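Local coordinates for beta-hexosaminidase Amuc_2018 (PDB 6JEB), which hydrolyses terminal non-reducing N-acetylhexosamine residues from N-glycans and chitobiose, as a member of glycoside hydrolase family 20, at residues P142-K145 and S146-R150; P32-E35 and T36-R40; R362-G365 and W366-T369; T42-Q46 and G47-A51; P8-S11 and R12-L15. All blocks are in the same frame, centred on the assembly; numbering follows the deposited sequence. Where two conformers were deposited one is given.

Contact 1: P142-K145 and S146-R150; sequences PKLK and SVASR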
loop_
_atom_site.group_PDB
_atom_site.type_symbol
_atom_site.label_atom_id
_atom_site.label_comp_id
_atom_site.label_asym_id
_atom_site.label_seq_id
_atom_site.Cartn_x
_atom_site.Cartn_y
_atom_site.Cartn_z
ATOM N N PRO A 142 -13.490 -0.409 -24.382
ATOM C CA PRO A 142 -12.229 -0.821 -25.015
ATOM C C PRO A 142 -11.221 0.295 -25.172
ATOM O O PRO A 142 -10.036 -0.004 -25.371
ATOM C CB PRO A 142 -12.674 -1.374 -26.376
ATOM C CG PRO A 142 -14.001 -0.710 -26.635
ATOM C CD PRO A 142 -14.644 -0.592 -25.284
ATOM N N LYS A 143 -11.629 1.564 -25.078
ATOM C CA LYS A 143 -10.642 2.630 -25.180
ATOM C C LYS A 143 -9.771 2.745 -23.939
ATOM O O LYS A 143 -8.744 3.428 -23.992
ATOM C CB LYS A 143 -11.281 3.977 -25.521
ATOM C CG LYS A 143 -11.995 4.024 -26.864
ATOM C CD LYS A 143 -12.388 5.474 -27.168
ATOM C CE LYS A 143 -13.286 5.609 -28.350
ATOM N NZ LYS A 143 -13.459 7.056 -28.652
ATOM N N LEU A 144 -10.138 2.099 -22.826
ATOM C CA LEU A 144 -9.190 2.035 -21.721
ATOM C C LEU A 144 -7.911 1.343 -22.170
ATOM O O LEU A 144 -6.807 1.769 -21.810
ATOM C CB LEU A 144 -9.802 1.312 -20.519
ATOM C CG LEU A 144 -11.062 1.963 -19.937
ATOM C CD1 LEU A 144 -11.606 1.102 -18.809
ATOM C CD2 LEU A 144 -10.752 3.368 -19.427
ATOM N N LYS A 145 -8.044 0.277 -22.970
ATOM C CA LYS A 145 -6.872 -0.398 -23.521
ATOM C C LYS A 145 -6.257 0.399 -24.665
ATOM O O LYS A 145 -5.053 0.672 -24.665
ATOM C CB LYS A 145 -7.241 -1.810 -23.991
ATOM C CG LYS A 145 -6.131 -2.528 -24.761
ATOM C CD LYS A 145 -4.900 -2.808 -23.908
ATOM C CE LYS A 145 -3.800 -3.479 -24.736
ATOM N NZ LYS A 145 -2.595 -3.860 -23.903
ATOM N N SER A 146 -7.067 0.798 -25.648
ATOM C CA SER A 146 -6.478 1.355 -26.866
ATOM C C SER A 146 -5.891 2.743 -26.649
ATOM O O SER A 146 -4.955 3.134 -27.366
ATOM C CB SER A 146 -7.500 1.380 -27.999
ATOM O OG SER A 146 -8.552 2.271 -27.690
ATOM N N VAL A 147 -6.423 3.501 -25.684
ATOM C CA VAL A 147 -5.968 4.865 -25.418
ATOM C C VAL A 147 -5.358 5.007 -24.025
ATOM O O VAL A 147 -4.189 5.373 -23.883
ATOM C CB VAL A 147 -7.107 5.881 -25.614
ATOM C CG1 VAL A 147 -6.613 7.286 -25.305
ATOM C CG2 VAL A 147 -7.661 5.805 -27.040
ATOM N N ALA A 148 -6.144 4.725 -22.980
ATOM C CA ALA A 148 -5.748 5.108 -21.625
ATOM C C ALA A 148 -4.559 4.318 -21.091
ATOM O O ALA A 148 -3.914 4.775 -20.139
ATOM C CB ALA A 148 -6.946 4.996 -20.675
ATOM N N SER A 149 -4.254 3.152 -21.661
ATOM C CA SER A 149 -3.163 2.322 -21.163
ATOM C C SER A 149 -1.824 2.655 -21.811
ATOM O O SER A 149 -0.832 1.971 -21.530
ATOM C CB SER A 149 -3.477 0.831 -21.366
ATOM O OG SER A 149 -3.284 0.438 -22.721
ATOM N N ARG A 150 -1.776 3.676 -22.670
ATOM C CA ARG A 150 -0.598 3.998 -23.463
ATOM C C ARG A 150 -0.268 5.472 -23.322
ATOM O O ARG A 150 -1.171 6.309 -23.279
ATOM C CB ARG A 150 -0.891 3.719 -24.941
ATOM C CG ARG A 150 -1.039 2.240 -25.229
ATOM C CD ARG A 150 -1.920 1.957 -26.440
ATOM N NE ARG A 150 -1.786 0.562 -26.844
ATOM C CZ ARG A 150 -2.501 -0.002 -27.809
ATOM N NH1 ARG A 150 -3.428 0.711 -28.451
ATOM N NH2 ARG A 150 -2.293 -1.275 -28.128
HETATM O O HOH W 1 -1.394 -1.460 -22.949
#
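Ser149 reaches back to Lys145 through its hydroxyl, which donates to the Lys145 carbonyl over a short 2.6 Å from Ser149 OG to Lys145 O, in the carbonyl plane and on a lone pair. With a chi1 of 77°, OG sits between its own backbone N and carbonyl carbon, which turns it back over the preceding turn of helix. The same hydroxyl receives a water proton at 2.7 Å from OG, and that water in turn accepts from Lys145 NZ at 2.8 Å. The lysine gets there because its chain leaves CG anti to the backbone N and then bends at chi2 (65°), bringing CD alongside Ser149 OG. Over the Lys145 carbonyl lies one face of the Arg150 guanidinium, whose NH1 donates to Ser146 O at 3.1 Å while NE forms a salt bridge with Glu162. Behind these side chains, the backbone fixes their spacing. Ser146 N donates to Pro142 O, and Lys143 O takes two donors, Val147 N at 2.9 Å and Ala148 N at 3.1 Å, the latter the straighter at 164°. On the buried side Leu144 CD2 meets Ala148 CB at 4.3 Å, both side chains resting on Trp134, with Leu197 of helix 195-200 also against Leu144. The bond from Ala148 N, five residues on from Lys143, marks the wider pi-type turn that ends helix 143-148 in the catalytic domain of family 20.

Contact 2: P32-E35 and T36-R40; sequences PTLE and TDAYR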
loop_
_atom_site.group_PDB
_atom_site.type_symbol
_atom_site.label_atom_id
_atom_site.label_comp_id
_atom_site.label_asym_id
_atom_site.label_seq_id
_atom_site.Cartn_x
_atom_site.Cartn_y
_atom_site.Cartn_z
ATOM N N PRO A 32 -6.883 -23.183 20.799
ATOM C CA PRO A 32 -7.970 -22.214 21.022
ATOM C C PRO A 32 -7.558 -21.009 21.835
ATOM O O PRO A 32 -8.215 -19.962 21.740
ATOM C CB PRO A 32 -9.014 -23.038 21.784
ATOM C CG PRO A 32 -8.195 -24.071 22.512
ATOM C CD PRO A 32 -7.075 -24.425 21.571
ATOM N N THR A 33 -6.481 -21.123 22.614
ATOM C CA THR A 33 -6.096 -20.077 23.550
ATOM C C THR A 33 -5.534 -18.854 22.839
ATOM O O THR A 33 -5.647 -17.735 23.353
ATOM C CB THR A 33 -5.050 -20.639 24.509
ATOM O OG1 THR A 33 -3.788 -20.718 23.833
ATOM C CG2 THR A 33 -5.447 -22.038 24.943
ATOM N N LEU A 34 -4.924 -19.043 21.674
ATOM C CA LEU A 34 -4.314 -17.949 20.939
ATOM C C LEU A 34 -5.347 -17.299 20.028
ATOM O O LEU A 34 -6.253 -17.960 19.515
ATOM C CB LEU A 34 -3.161 -18.462 20.075
ATOM C CG LEU A 34 -1.894 -18.914 20.808
ATOM C CD1 LEU A 34 -0.947 -19.611 19.831
ATOM C CD2 LEU A 34 -1.206 -17.732 21.467
ATOM N N GLU A 35 -5.204 -15.995 19.831
ATOM C CA GLU A 35 -6.057 -15.314 18.871
ATOM C C GLU A 35 -5.722 -15.778 17.451
ATOM O O GLU A 35 -4.655 -16.346 17.190
ATOM C CB GLU A 35 -5.913 -13.799 19.010
ATOM C CG GLU A 35 -6.300 -13.264 20.396
ATOM C CD GLU A 35 -7.742 -13.562 20.776
ATOM O OE1 GLU A 35 -8.637 -13.387 19.918
ATOM O OE2 GLU A 35 -7.978 -13.968 21.937
ATOM N N THR A 36 -6.653 -15.543 16.523
ATOM C CA THR A 36 -6.519 -16.137 15.192
ATOM C C THR A 36 -5.338 -15.577 14.413
ATOM O O THR A 36 -4.886 -16.225 13.459
ATOM C CB THR A 36 -7.805 -15.986 14.379
ATOM O OG1 THR A 36 -8.098 -14.596 14.195
ATOM C CG2 THR A 36 -8.972 -16.661 15.093
ATOM N N ASP A 37 -4.839 -14.400 14.794
ATOM C CA ASP A 37 -3.687 -13.763 14.166
ATOM C C ASP A 37 -2.394 -13.981 14.945
ATOM O O ASP A 37 -1.379 -13.348 14.632
ATOM C CB ASP A 37 -3.938 -12.257 13.987
ATOM C CG ASP A 37 -4.211 -11.542 15.313
ATOM O OD1 ASP A 37 -4.664 -12.188 16.272
ATOM O OD2 ASP A 37 -3.987 -10.321 15.401
ATOM N N ALA A 38 -2.396 -14.878 15.930
ATOM C CA ALA A 38 -1.286 -15.035 16.859
ATOM C C ALA A 38 -0.657 -16.418 16.718
ATOM O O ALA A 38 -1.298 -17.381 16.278
ATOM C CB ALA A 38 -1.765 -14.827 18.299
ATOM N N TYR A 39 0.615 -16.519 17.099
ATOM C CA TYR A 39 1.295 -17.809 17.108
ATOM C C TYR A 39 2.256 -17.871 18.291
ATOM O O TYR A 39 2.640 -16.847 18.873
ATOM C CB TYR A 39 2.032 -18.111 15.772
ATOM C CG TYR A 39 3.230 -17.217 15.559
ATOM C CD1 TYR A 39 4.484 -17.573 16.054
ATOM C CD2 TYR A 39 3.108 -15.999 14.893
ATOM C CE1 TYR A 39 5.576 -16.748 15.901
ATOM C CE2 TYR A 39 4.196 -15.169 14.723
ATOM C CZ TYR A 39 5.431 -15.546 15.241
ATOM O OH TYR A 39 6.522 -14.721 15.113
ATOM N N ARG A 40 2.638 -19.097 18.638
ATOM C CA ARG A 40 3.707 -19.366 19.587
ATOM C C ARG A 40 4.652 -20.357 18.927
ATOM O O ARG A 40 4.235 -21.449 18.529
ATOM C CB ARG A 40 3.154 -19.946 20.888
ATOM C CG ARG A 40 4.223 -20.189 21.950
ATOM C CD ARG A 40 3.666 -20.967 23.154
ATOM N NE ARG A 40 2.410 -20.397 23.641
ATOM C CZ ARG A 40 1.219 -20.983 23.542
ATOM N NH1 ARG A 40 1.100 -22.189 22.990
ATOM N NH2 ARG A 40 0.141 -20.364 24.007
HETATM O O HOH W 2 -9.067 -14.290 17.601
#
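Van der Waals contact carries most of the meeting between Leu34 and the start of strand 39-44. Leu34 sets CB against Ala38 CB at 4.3 Å, an apolar pair, and its CD1 reaches the strand backbone, 3.8 Å from Arg40 N. The other methyl, CD2, lies 3.9 Å from Arg40 NH2, and the two side chains cross at about a right angle. Leu34 CD1 stands above one face of the guanidinium, offset toward its rim. Arg40 can fold back this way because its chain, extended through chi2, bends at chi3 (-48°).

The backbone supplies the single direct hydrogen bond across the contact: Ala38 N donates to Glu35 O at 3.0 Å, arriving from well above the carbonyl plane. It closes a type I beta turn from Glu35 to Ala38, which delivers the chain into strand 39-44 of the mixed sheet in the N-terminal domain of this family 20 enzyme.

Polar side chains work round the outside of the turn. Glu35, bent at chi2 (-60°), brings OE1 to a water at 2.5 Å, and that water accepts from Thr36 N at 2.9 Å. Asp37 leans back until OD1 lies 3.4 Å from Glu35 CB, while its OD2 is taken up in a salt bridge with Lys87. Tyr39 points away from Leu34 and Glu35, its hydroxyl bonded to Thr64.

Contact 3: R362-G365 and W366-T369; sequences RNWG and WMKT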
loop_
_atom_site.group_PDB
_atom_site.type_symbol
_atom_site.label_atom_id
_atom_site.label_comp_id
_atom_site.label_asym_id
_atom_site.label_seq_id
_atom_site.Cartn_x
_atom_site.Cartn_y
_atom_site.Cartn_z
ATOM N N ARG A 362 18.423 11.041 -6.228
ATOM C CA ARG A 362 17.529 11.848 -7.057
ATOM C C ARG A 362 16.267 12.243 -6.300
ATOM O O ARG A 362 15.552 11.389 -5.760
ATOM C CB ARG A 362 17.172 11.109 -8.350
ATOM C CG ARG A 362 18.370 10.777 -9.244
ATOM C CD ARG A 362 19.115 12.017 -9.717
ATOM N NE ARG A 362 18.329 12.819 -10.649
ATOM C CZ ARG A 362 18.296 12.624 -11.966
ATOM N NH1 ARG A 362 19.004 11.648 -12.524
ATOM N NH2 ARG A 362 17.554 13.414 -12.730
ATOM N N ASN A 363 16.008 13.548 -6.249
ATOM C CA ASN A 363 14.818 14.080 -5.602
ATOM C C ASN A 363 13.914 14.817 -6.574
ATOM O O ASN A 363 12.879 15.351 -6.157
ATOM C CB ASN A 363 15.188 14.961 -4.397
ATOM C CG ASN A 363 15.531 16.395 -4.780
ATOM O OD1 ASN A 363 16.022 16.673 -5.878
ATOM N ND2 ASN A 363 15.269 17.318 -3.864
ATOM N N TRP A 364 14.278 14.863 -7.853
ATOM C CA TRP A 364 13.443 15.421 -8.914
ATOM C C TRP A 364 13.088 16.884 -8.669
ATOM O O TRP A 364 12.106 17.396 -9.217
ATOM C CB TRP A 364 12.226 14.525 -9.187
ATOM C CG TRP A 364 12.678 13.095 -9.270
ATOM C CD1 TRP A 364 12.485 12.108 -8.340
ATOM C CD2 TRP A 364 13.488 12.518 -10.302
ATOM N NE1 TRP A 364 13.097 10.946 -8.753
ATOM C CE2 TRP A 364 13.717 11.172 -9.953
ATOM C CE3 TRP A 364 14.025 13.007 -11.498
ATOM C CZ2 TRP A 364 14.466 10.311 -10.756
ATOM C CZ3 TRP A 364 14.757 12.146 -12.296
ATOM C CH2 TRP A 364 14.972 10.816 -11.921
ATOM N N GLY A 365 13.899 17.562 -7.860
ATOM C CA GLY A 365 13.744 18.973 -7.593
ATOM C C GLY A 365 12.795 19.328 -6.472
ATOM O O GLY A 365 12.564 20.523 -6.240
ATOM N N TRP A 366 12.239 18.346 -5.759
ATOM C CA TRP A 366 11.259 18.689 -4.732
ATOM C C TRP A 366 11.205 17.728 -3.547
ATOM O O TRP A 366 10.804 18.139 -2.454
ATOM C CB TRP A 366 9.863 18.838 -5.344
ATOM C CG TRP A 366 9.302 17.558 -5.875
ATOM C CD1 TRP A 366 9.482 17.040 -7.126
ATOM C CD2 TRP A 366 8.466 16.630 -5.174
ATOM N NE1 TRP A 366 8.814 15.846 -7.246
ATOM C CE2 TRP A 366 8.182 15.571 -6.061
ATOM C CE3 TRP A 366 7.933 16.588 -3.880
ATOM C CZ2 TRP A 366 7.384 14.486 -5.700
ATOM C CZ3 TRP A 366 7.143 15.506 -3.520
ATOM C CH2 TRP A 366 6.877 14.471 -4.428
ATOM N N MET A 367 11.582 16.461 -3.731
ATOM C CA MET A 367 11.355 15.472 -2.683
ATOM C C MET A 367 12.327 15.663 -1.526
ATOM O O MET A 367 13.535 15.828 -1.731
ATOM C CB MET A 367 11.528 14.059 -3.229
ATOM C CG MET A 367 10.520 13.640 -4.272
ATOM S SD MET A 367 10.986 12.000 -4.836
ATOM C CE MET A 367 9.583 11.569 -5.867
ATOM N N LYS A 368 11.798 15.619 -0.305
ATOM C CA LYS A 368 12.656 15.533 0.865
ATOM C C LYS A 368 13.243 14.129 0.974
ATOM O O LYS A 368 12.750 13.167 0.379
ATOM C CB LYS A 368 11.870 15.847 2.140
ATOM C CG LYS A 368 11.087 14.668 2.714
ATOM C CD LYS A 368 10.582 14.976 4.121
ATOM C CE LYS A 368 9.872 13.783 4.766
ATOM N NZ LYS A 368 10.789 12.810 5.455
ATOM N N THR A 369 14.318 14.017 1.744
ATOM C CA THR A 369 14.913 12.721 2.032
ATOM C C THR A 369 14.191 12.093 3.218
ATOM O O THR A 369 13.931 12.768 4.219
ATOM C CB THR A 369 16.402 12.890 2.337
ATOM O OG1 THR A 369 17.051 13.452 1.192
ATOM C CG2 THR A 369 17.053 11.545 2.672
#
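Asn363 grips the following turn twice over: its carbonyl takes Trp366 N and Met367 N, while its amide holds Gly365 N and Met367 O on either side of Trp366. Both bonds to the carbonyl oxygen are nearly straight: Met367 N at 3.0 Å from Asn363 O, in the carbonyl plane on a lone pair, and Trp366 N at 3.1 Å, from above that plane. The amide works at both ends: ND2 donates to Met367 O at 3.1 Å, the acceptor near the amide plane, and OD1 accepts from Gly365 N at 3.0 Å, steeply above the plane of the C=O. This last bond makes an Asx turn, and with both ends of the amide engaged its rotation about chi2 is fixed. Replacing Asn363 with a leucine would probably leave Gly365 N and Met367 O without these mates and let the turn relax.

The turn belongs to a loop that follows strand 342-345 in the catalytic domain, a TIM barrel, and precedes helix 372-376. Met367 lies close to Asp354, which binds substrate. Its extended chain runs beside Trp364, and SD comes to the edge of the five-membered ring, 3.8 Å from Trp364 CD1: a Met-aromatic contact. Met367 CG stands 3.4 Å above the plane of the Trp366 ring, over its centre. The Trp366 ring turns its edge to Trp364 O, 3.4 Å from CD1, and Trp364 meets Phe466 edge to face.

Contact 4: T42-Q46 and G47-A51; sequences TVTPQ and GAHLA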
loop_
_atom_site.group_PDB
_atom_site.type_symbol
_atom_site.label_atom_id
_atom_site.label_comp_id
_atom_site.label_asym_id
_atom_site.label_seq_id
_atom_site.Cartn_x
_atom_site.Cartn_y
_atom_site.Cartn_z
ATOM N N THR A 42 8.193 -22.395 19.432
ATOM C CA THR A 42 9.175 -22.835 20.417
ATOM C C THR A 42 10.316 -23.531 19.690
ATOM O O THR A 42 10.096 -24.500 18.952
ATOM C CB THR A 42 8.528 -23.762 21.446
ATOM O OG1 THR A 42 7.432 -23.072 22.064
ATOM C CG2 THR A 42 9.541 -24.166 22.523
ATOM N N VAL A 43 11.529 -23.029 19.893
ATOM C CA VAL A 43 12.735 -23.568 19.277
ATOM C C VAL A 43 13.446 -24.415 20.326
ATOM O O VAL A 43 13.803 -23.909 21.397
ATOM C CB VAL A 43 13.637 -22.430 18.770
ATOM C CG1 VAL A 43 14.968 -22.973 18.241
ATOM C CG2 VAL A 43 12.908 -21.615 17.697
ATOM N N THR A 44 13.619 -25.704 20.041
ATOM C CA THR A 44 14.288 -26.650 20.924
ATOM C C THR A 44 15.453 -27.298 20.182
ATOM O O THR A 44 15.526 -27.221 18.952
ATOM C CB THR A 44 13.324 -27.756 21.399
ATOM O OG1 THR A 44 13.187 -28.755 20.377
ATOM C CG2 THR A 44 11.953 -27.185 21.773
ATOM N N PRO A 45 16.379 -27.960 20.889
ATOM C CA PRO A 45 17.484 -28.621 20.174
ATOM C C PRO A 45 17.028 -29.711 19.222
ATOM O O PRO A 45 17.788 -30.089 18.318
ATOM C CB PRO A 45 18.347 -29.195 21.306
ATOM C CG PRO A 45 18.027 -28.334 22.495
ATOM C CD PRO A 45 16.560 -28.035 22.353
ATOM N N GLN A 46 15.823 -30.240 19.401
ATOM C CA GLN A 46 15.306 -31.299 18.549
ATOM C C GLN A 46 14.517 -30.767 17.361
ATOM O O GLN A 46 14.198 -31.543 16.454
ATOM C CB GLN A 46 14.410 -32.240 19.364
ATOM C CG GLN A 46 15.122 -32.965 20.511
ATOM C CD GLN A 46 15.344 -32.091 21.741
ATOM O OE1 GLN A 46 14.548 -31.204 22.046
ATOM N NE2 GLN A 46 16.434 -32.349 22.458
ATOM N N GLY A 47 14.194 -29.481 17.344
ATOM C CA GLY A 47 13.365 -28.906 16.314
ATOM C C GLY A 47 12.377 -27.930 16.915
ATOM O O GLY A 47 12.421 -27.610 18.105
ATOM N N ALA A 48 11.468 -27.454 16.073
ATOM C CA ALA A 48 10.586 -26.356 16.420
ATOM C C ALA A 48 9.147 -26.831 16.555
ATOM O O ALA A 48 8.714 -27.765 15.876
ATOM C CB ALA A 48 10.660 -25.263 15.352
ATOM N N HIS A 49 8.406 -26.164 17.435
ATOM C CA HIS A 49 6.990 -26.433 17.644
ATOM C C HIS A 49 6.209 -25.163 17.357
ATOM O O HIS A 49 6.499 -24.112 17.941
ATOM C CB HIS A 49 6.740 -26.844 19.093
ATOM C CG HIS A 49 7.483 -28.072 19.500
ATOM N ND1 HIS A 49 6.987 -29.340 19.292
ATOM C CD2 HIS A 49 8.690 -28.232 20.096
ATOM C CE1 HIS A 49 7.851 -30.229 19.752
ATOM N NE2 HIS A 49 8.892 -29.582 20.245
ATOM N N LEU A 50 5.223 -25.258 16.469
ATOM C CA LEU A 50 4.390 -24.119 16.108
ATOM C C LEU A 50 2.974 -24.337 16.623
ATOM O O LEU A 50 2.366 -25.378 16.361
ATOM C CB LEU A 50 4.379 -23.916 14.592
ATOM C CG LEU A 50 3.531 -22.740 14.097
ATOM C CD1 LEU A 50 4.021 -21.408 14.637
ATOM C CD2 LEU A 50 3.531 -22.716 12.575
ATOM N N ALA A 51 2.463 -23.366 17.369
ATOM C CA ALA A 51 1.060 -23.312 17.753
ATOM C C ALA A 51 0.500 -22.007 17.215
ATOM O O ALA A 51 1.188 -20.985 17.227
ATOM C CB ALA A 51 0.915 -23.332 19.279
HETATM O O HOH W 3 5.158 -23.408 20.629
HETATM O O HOH W 4 11.272 -30.669 21.330
#
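Thr44 and Gly47 close a beta hairpin whose strands, 39-44 and 47-52, lie antiparallel within the mixed sheet of the N-terminal domain, between strands 79-86 and 25-30. A type I turn from Thr44 to Gly47 joins them, and here the packing is tightest. Gly47 O takes two donors from one residue, Thr44 N at 3.0 Å and Thr44 OG1 at 2.7 Å, while Gly47 N returns a bond to Thr44 O. The hydroxyl can do this because a chi1 of 80° holds OG1 between the backbone N and the carbonyl carbon, over the turn. From there it also accepts from Gln46 N at 3.2 Å, making an ST turn. A valine in place of Thr44 would probably cost the turn both of these hydroxyl bonds, leaving Gln46 N without its mate and Gly47 O with one donor fewer. Further along, Thr42 and His49 form a hydrogen-bonded pair, Thr42 N to His49 O and His49 N to Thr42 O, 2.8 Å each. Val43 and Ala48, a non-hydrogen-bonded pair, direct their side chains to the opposite, buried face.

On the face of Thr42, Thr44 and His49 the contact is looser and wet. Thr44 CG2 approaches the edge of the imidazole, and the two side chains cross at about a right angle; ND1 of the ring is bonded to Ser27. One water joins Thr42 OG1 to His49 O. Another lies in the ring plane, 2.8 Å from His49 NE2, and donates to Thr44 OG1 at 2.9 Å.

Contact 5: P8-S11 and R12-L15; sequences PEPS and RTEL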
loop_
_atom_site.group_PDB
_atom_site.type_symbol
_atom_site.label_atom_id
_atom_site.label_comp_id
_atom_site.label_asym_id
_atom_site.label_seq_id
_atom_site.Cartn_x
_atom_site.Cartn_y
_atom_site.Cartn_z
ATOM N N PRO A 8 9.317 -8.373 11.416
ATOM C CA PRO A 8 9.242 -7.474 12.580
ATOM C C PRO A 8 9.575 -8.143 13.911
ATOM O O PRO A 8 9.399 -9.355 14.075
ATOM C CB PRO A 8 7.783 -7.004 12.577
ATOM C CG PRO A 8 7.054 -7.944 11.693
ATOM C CD PRO A 8 8.006 -8.618 10.789
ATOM N N GLU A 9 10.058 -7.343 14.850
ATOM C CA GLU A 9 10.385 -7.860 16.174
ATOM C C GLU A 9 9.154 -8.516 16.792
ATOM O O GLU A 9 8.085 -7.890 16.843
ATOM C CB GLU A 9 10.858 -6.724 17.080
ATOM C CG GLU A 9 11.352 -7.189 18.454
ATOM C CD GLU A 9 12.600 -8.061 18.372
ATOM O OE1 GLU A 9 13.309 -8.021 17.341
ATOM O OE2 GLU A 9 12.874 -8.799 19.345
ATOM N N PRO A 10 9.258 -9.756 17.273
ATOM C CA PRO A 10 8.104 -10.393 17.914
ATOM C C PRO A 10 7.698 -9.680 19.196
ATOM O O PRO A 10 8.507 -9.039 19.880
ATOM C CB PRO A 10 8.608 -11.811 18.216
ATOM C CG PRO A 10 9.685 -12.048 17.189
ATOM C CD PRO A 10 10.362 -10.705 17.047
ATOM N N SER A 11 6.420 -9.821 19.538
ATOM C CA SER A 11 5.918 -9.159 20.739
ATOM C C SER A 11 6.548 -9.713 22.012
ATOM O O SER A 11 6.696 -8.973 22.986
ATOM C CB SER A 11 4.394 -9.215 20.792
ATOM O OG SER A 11 3.919 -10.538 20.634
ATOM N N ARG A 12 6.925 -10.995 22.032
ATOM C CA ARG A 12 7.637 -11.573 23.172
ATOM C C ARG A 12 8.614 -12.627 22.670
ATOM O O ARG A 12 8.227 -13.533 21.924
ATOM C CB ARG A 12 6.687 -12.208 24.209
ATOM C CG ARG A 12 7.415 -12.863 25.400
ATOM C CD ARG A 12 6.463 -13.608 26.370
ATOM N NE ARG A 12 7.186 -14.549 27.241
ATOM C CZ ARG A 12 7.439 -14.372 28.536
ATOM N NH1 ARG A 12 7.008 -13.287 29.179
ATOM N NH2 ARG A 12 8.129 -15.299 29.198
ATOM N N THR A 13 9.881 -12.490 23.061
ATOM C CA THR A 13 10.893 -13.514 22.830
ATOM C C THR A 13 11.510 -13.853 24.174
ATOM O O THR A 13 12.054 -12.969 24.844
ATOM C CB THR A 13 11.989 -13.012 21.881
ATOM O OG1 THR A 13 11.400 -12.570 20.651
ATOM C CG2 THR A 13 12.986 -14.134 21.583
ATOM N N GLU A 14 11.411 -15.120 24.571
ATOM C CA GLU A 14 12.031 -15.631 25.792
ATOM C C GLU A 14 13.135 -16.591 25.359
ATOM O O GLU A 14 12.860 -17.726 24.967
ATOM C CB GLU A 14 10.993 -16.339 26.669
ATOM C CG GLU A 14 11.605 -16.979 27.931
ATOM C CD GLU A 14 10.630 -17.803 28.784
ATOM O OE1 GLU A 14 9.419 -17.861 28.478
ATOM O OE2 GLU A 14 11.091 -18.402 29.782
ATOM N N LEU A 15 14.382 -16.136 25.427
ATOM C CA LEU A 15 15.502 -16.958 24.994
ATOM C C LEU A 15 15.918 -17.929 26.093
ATOM O O LEU A 15 15.808 -17.636 27.288
ATOM C CB LEU A 15 16.688 -16.074 24.613
ATOM C CG LEU A 15 16.448 -15.183 23.391
ATOM C CD1 LEU A 15 17.642 -14.259 23.170
ATOM C CD2 LEU A 15 16.193 -16.028 22.155
HETATM O O HOH W 5 10.904 -9.858 20.889
#
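A water-bridged local contact joins Glu9 and Pro10 to Thr13 where the loop before strand 12-16 enters the mixed sheet of the N-terminal domain. No direct hydrogen bond crosses it; one water does the joining. It donates to Glu9 OE2 at 2.7 Å and to Pro10 O, also at 2.7 Å, and accepts from Thr13 OG1 at 2.8 Å. Three bonds thus fix the water between a carboxylate, a backbone carbonyl and a hydroxyl; Glu9 OE2 and Thr13 OG1 themselves stay 4.3 Å apart.

Thr13 turns its hydroxyl toward the loop because OG1 lies anti to its carbonyl carbon (chi1 -56°). There it also rests on the proline ring, 3.8 Å from Pro10 CB, the two side chains crossing obliquely. Glu9 reaches the water by a chain that starts with CG anti to the backbone N and then bends at chi2 (65°). Its other oxygen, OE1, forms a salt bridge with Lys440. On the strand itself, Arg12 and Glu14, flanking Thr13, form a salt bridge, Arg12 NH2 to Glu14 OE1 at 3.0 Å; the acceptor lies in the guanidinium plane, but the nitrogen stands above the carboxylate plane.

Strand 79-86 lies alongside: Ser11 N bonds to Asp86 OD1, Arg12 pairs with Thr85 through the backbone, and Pro10 packs on Ile84. Lys440 belongs to helix 434-452, and Glu423 of helix 417-426 accepts from Glu9 N.

In the fold
Contacts 2, 4 and 5 share the mixed sheet of the N-terminal domain, whereas contacts 1 and 3 lie in the catalytic domain, about 31 Å apart between centres. Contacts 2 and 4 both use strand 39-44 and touch directly, Arg40 N lying 2.8 Å from Ala51 O in a probable hydrogen bond. Contact 5 approaches both without touching either. Contacts 3 and 5 are surface contacts; the other three are partly buried. Their chemistry differs accordingly: contact 1 depends on helical carbonyls, contact 2 on a leucine beside a turn, contact 3 on an amide and sulfur-aromatic packing near the substrate site, contact 4 on strand pairing, and contact 5 on a bridging water.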